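Local coordinates for protein hydrogenase maturation factor (Thermoanaerobacter tengcongensis, PDB 3VTH) that probably transfers the carbamoyl group of carbamoyl phosphate to the C-terminal cysteine of HypE, using ATP, in the maturation of [NiFe]-hydrogenases, at residues I479-H483 and H484-I488. Residues are numbered along the deposited sequence; the frame is centred on the assembly and turned at random.
With FE (Fe (III) ion), chain I; AP2 (phosphomethylphosphonic acid adenosyl ester), chain H.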
loop_
_atom_site.group_PDB
_atom_site.type_symbol
_atom_site.label_atom_id
_atom_site.label_comp_id
_atom_site.label_asym_id
_atom_site.label_seq_id
_atom_site.Cartn_x
_atom_site.Cartn_y
_atom_site.Cartn_z
ATOM N N ILE A 479 1.990 11.815 22.079
ATOM C CA ILE A 479 0.592 12.154 21.852
ATOM C C ILE A 479 -0.182 10.869 21.503
ATOM O O ILE A 479 0.147 10.194 20.525
ATOM C CB ILE A 479 0.422 13.260 20.774
ATOM C CG1 ILE A 479 1.073 14.579 21.255
ATOM C CG2 ILE A 479 -1.065 13.496 20.480
ATOM C CD1 ILE A 479 1.153 15.681 20.191
ATOM N N GLU A 480 -1.178 10.526 22.325
ATOM C CA GLU A 480 -2.030 9.373 22.057
ATOM C C GLU A 480 -3.153 9.799 21.135
ATOM O O GLU A 480 -3.716 10.889 21.294
ATOM C CB GLU A 480 -2.573 8.752 23.367
ATOM C CG GLU A 480 -3.490 9.665 24.214
ATOM C CD GLU A 480 -4.075 8.966 25.455
ATOM O OE1 GLU A 480 -4.997 9.548 26.088
ATOM O OE2 GLU A 480 -3.616 7.844 25.792
ATOM N N VAL A 481 -3.476 8.940 20.174
ATOM C CA VAL A 481 -4.443 9.241 19.131
ATOM C C VAL A 481 -5.460 8.099 19.084
ATOM O O VAL A 481 -5.091 6.930 18.961
ATOM C CB VAL A 481 -3.748 9.393 17.748
ATOM C CG1 VAL A 481 -4.783 9.594 16.635
ATOM C CG2 VAL A 481 -2.712 10.546 17.786
ATOM N N GLN A 482 -6.741 8.434 19.207
ATOM C CA GLN A 482 -7.766 7.403 19.149
ATOM C C GLN A 482 -7.803 6.833 17.724
ATOM O O GLN A 482 -7.680 7.571 16.755
ATOM C CB GLN A 482 -9.126 7.947 19.574
ATOM C CG GLN A 482 -10.109 6.826 19.963
ATOM C CD GLN A 482 -10.782 6.179 18.761
ATOM O OE1 GLN A 482 -11.076 6.848 17.770
ATOM N NE2 GLN A 482 -11.041 4.873 18.850
ATOM N N HIS A 483 -7.973 5.512 17.628
ATOM C CA HIS A 483 -7.835 4.747 16.373
ATOM C C HIS A 483 -8.717 5.255 15.233
ATOM O O HIS A 483 -8.261 5.423 14.099
ATOM C CB HIS A 483 -8.172 3.278 16.656
ATOM C CG HIS A 483 -7.886 2.354 15.511
ATOM N ND1 HIS A 483 -6.640 1.805 15.293
ATOM C CD2 HIS A 483 -8.692 1.857 14.539
ATOM C CE1 HIS A 483 -6.688 1.016 14.232
ATOM N NE2 HIS A 483 -7.920 1.029 13.759
ATOM N N HIS A 484 -9.999 5.466 15.529
ATOM C CA HIS A 484 -10.945 5.873 14.509
ATOM C C HIS A 484 -10.769 7.316 14.091
ATOM O O HIS A 484 -10.928 7.638 12.916
ATOM C CB HIS A 484 -12.370 5.473 14.920
ATOM C CG HIS A 484 -12.472 3.999 15.141
ATOM N ND1 HIS A 484 -12.225 3.416 16.366
ATOM C CD2 HIS A 484 -12.648 2.978 14.266
ATOM C CE1 HIS A 484 -12.300 2.103 16.249
ATOM N NE2 HIS A 484 -12.557 1.812 14.987
ATOM N N HIS A 485 -10.405 8.170 15.044
ATOM C CA HIS A 485 -10.012 9.525 14.722
ATOM C C HIS A 485 -8.864 9.481 13.703
ATOM O O HIS A 485 -8.903 10.196 12.704
ATOM C CB HIS A 485 -9.633 10.285 16.012
ATOM C CG HIS A 485 -9.378 11.750 15.817
ATOM N ND1 HIS A 485 -8.661 12.498 16.725
ATOM C CD2 HIS A 485 -9.734 12.602 14.823
ATOM C CE1 HIS A 485 -8.587 13.748 16.303
ATOM N NE2 HIS A 485 -9.213 13.833 15.143
ATOM N N ALA A 486 -7.859 8.637 13.946
ATOM C CA ALA A 486 -6.720 8.500 13.027
ATOM C C ALA A 486 -7.127 8.044 11.619
ATOM O O ALA A 486 -6.603 8.568 10.638
ATOM C CB ALA A 486 -5.669 7.568 13.608
ATOM N N HIS A 487 -8.038 7.068 11.509
ATOM C CA HIS A 487 -8.568 6.653 10.188
ATOM C C HIS A 487 -9.149 7.866 9.449
ATOM O O HIS A 487 -8.840 8.102 8.268
ATOM C CB HIS A 487 -9.680 5.584 10.322
ATOM C CG HIS A 487 -9.193 4.165 10.390
ATOM N ND1 HIS A 487 -8.354 3.606 9.445
ATOM C CD2 HIS A 487 -9.493 3.168 11.262
ATOM C CE1 HIS A 487 -8.144 2.334 9.744
ATOM N NE2 HIS A 487 -8.822 2.045 10.845
ATOM N N ILE A 488 -9.993 8.643 10.128
ATOM C CA ILE A 488 -10.619 9.808 9.485
ATOM C C ILE A 488 -9.553 10.836 9.061
ATOM O O ILE A 488 -9.611 11.382 7.946
ATOM C CB ILE A 488 -11.711 10.477 10.394
ATOM C CG1 ILE A 488 -12.812 9.480 10.765
ATOM C CG2 ILE A 488 -12.332 11.744 9.731
ATOM C CD1 ILE A 488 -13.439 8.718 9.569
HETATM FE FE FE I . -8.882 0.172 11.962
HETATM P PB AP2 H . -8.900 -2.961 12.853
HETATM O O1B AP2 H . -10.258 -3.585 12.650
HETATM O O2B AP2 H . -8.866 -1.473 13.021
HETATM O O3B AP2 H . -8.068 -3.732 13.846
HETATM C C3A AP2 H . -8.085 -3.287 11.266
HETATM P PA AP2 H . -8.783 -2.401 9.843
HETATM O O1A AP2 H . -7.734 -2.701 8.781
HETATM O O2A AP2 H . -9.206 -0.973 10.088
HETATM O "O5'" AP2 H . -10.153 -3.193 9.504
HETATM C "C5'" AP2 H . -10.041 -4.512 8.982
HETATM C "C4'" AP2 H . -11.419 -5.116 9.121
HETATM O "O4'" AP2 H . -12.292 -4.545 8.146
HETATM C "C3'" AP2 H . -11.434 -6.605 8.842
HETATM O "O3'" AP2 H . -10.967 -7.342 9.977
HETATM C "C2'" AP2 H . -12.905 -6.804 8.537
HETATM O "O2'" AP2 H . -13.577 -6.915 9.797
HETATM C "C1'" AP2 H . -13.298 -5.510 7.810
HETATM N N9 AP2 H . -13.337 -5.821 6.352
HETATM C C8 AP2 H . -12.304 -6.192 5.554
HETATM N N7 AP2 H . -12.717 -6.448 4.284
HETATM C C5 AP2 H . -14.048 -6.238 4.249
HETATM C C6 AP2 H . -15.118 -6.328 3.224
HETATM N N6 AP2 H . -14.842 -6.691 1.946
HETATM N N1 AP2 H . -16.388 -6.036 3.618
HETATM C C2 AP2 H . -16.689 -5.652 4.878
HETATM N N3 AP2 H . -15.766 -5.563 5.860
HETATM C C4 AP2 H . -14.455 -5.839 5.608
#
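His483 and His487, one helical turn apart at the start of helix 483-494, grip the same iron(III) ion, forming the HxxxH metal site of the Kae1-like domain, a member of the actin-like ATPase clan. His483 NE2 and His487 NE2 each lie 2.2 Å from the iron, and their rings stand nearly perpendicular, planes at 87°. Asp507 and Asp734 with two oxygens of the nucleotide analogue, AP2 O2B and O2A, complete six ligands, so the iron ties this helix end to the phosphates. Imidazole suits the role because its second nitrogen can anchor the ring: His483 ND1 bonds Asp460. The His483 ring reaches the metal because chi1 (-172°) sets CG opposite the backbone N, and the rim at its CD2 lies over one face of the His484 ring in an edge-to-face pair. His484 is second-shell, its NE2 bonding the iron ligand Asp507. Its other nitrogen, ND1, accepts from Gln482 NE2 at 3.1 Å, nearly straight (173°) and close to both the ring and amide planes; Gln482 NE2 also hydrogen-bonds Tyr511 O. Gln482 is the N-cap: its chain bends about the CB-CG bond, bringing OE1 to His485 N at 3.1 Å and, more weakly, to His484 N. Shortening Gln482 to an alanine is likely to leave these amides without their cap and the His484 ring freer to turn, slackening its hold on Asp507. Where strand 478-481 gives way to the helix, the small Ala486 fits against the valine before the cap, its CB 3.7 Å from Val481 CG1.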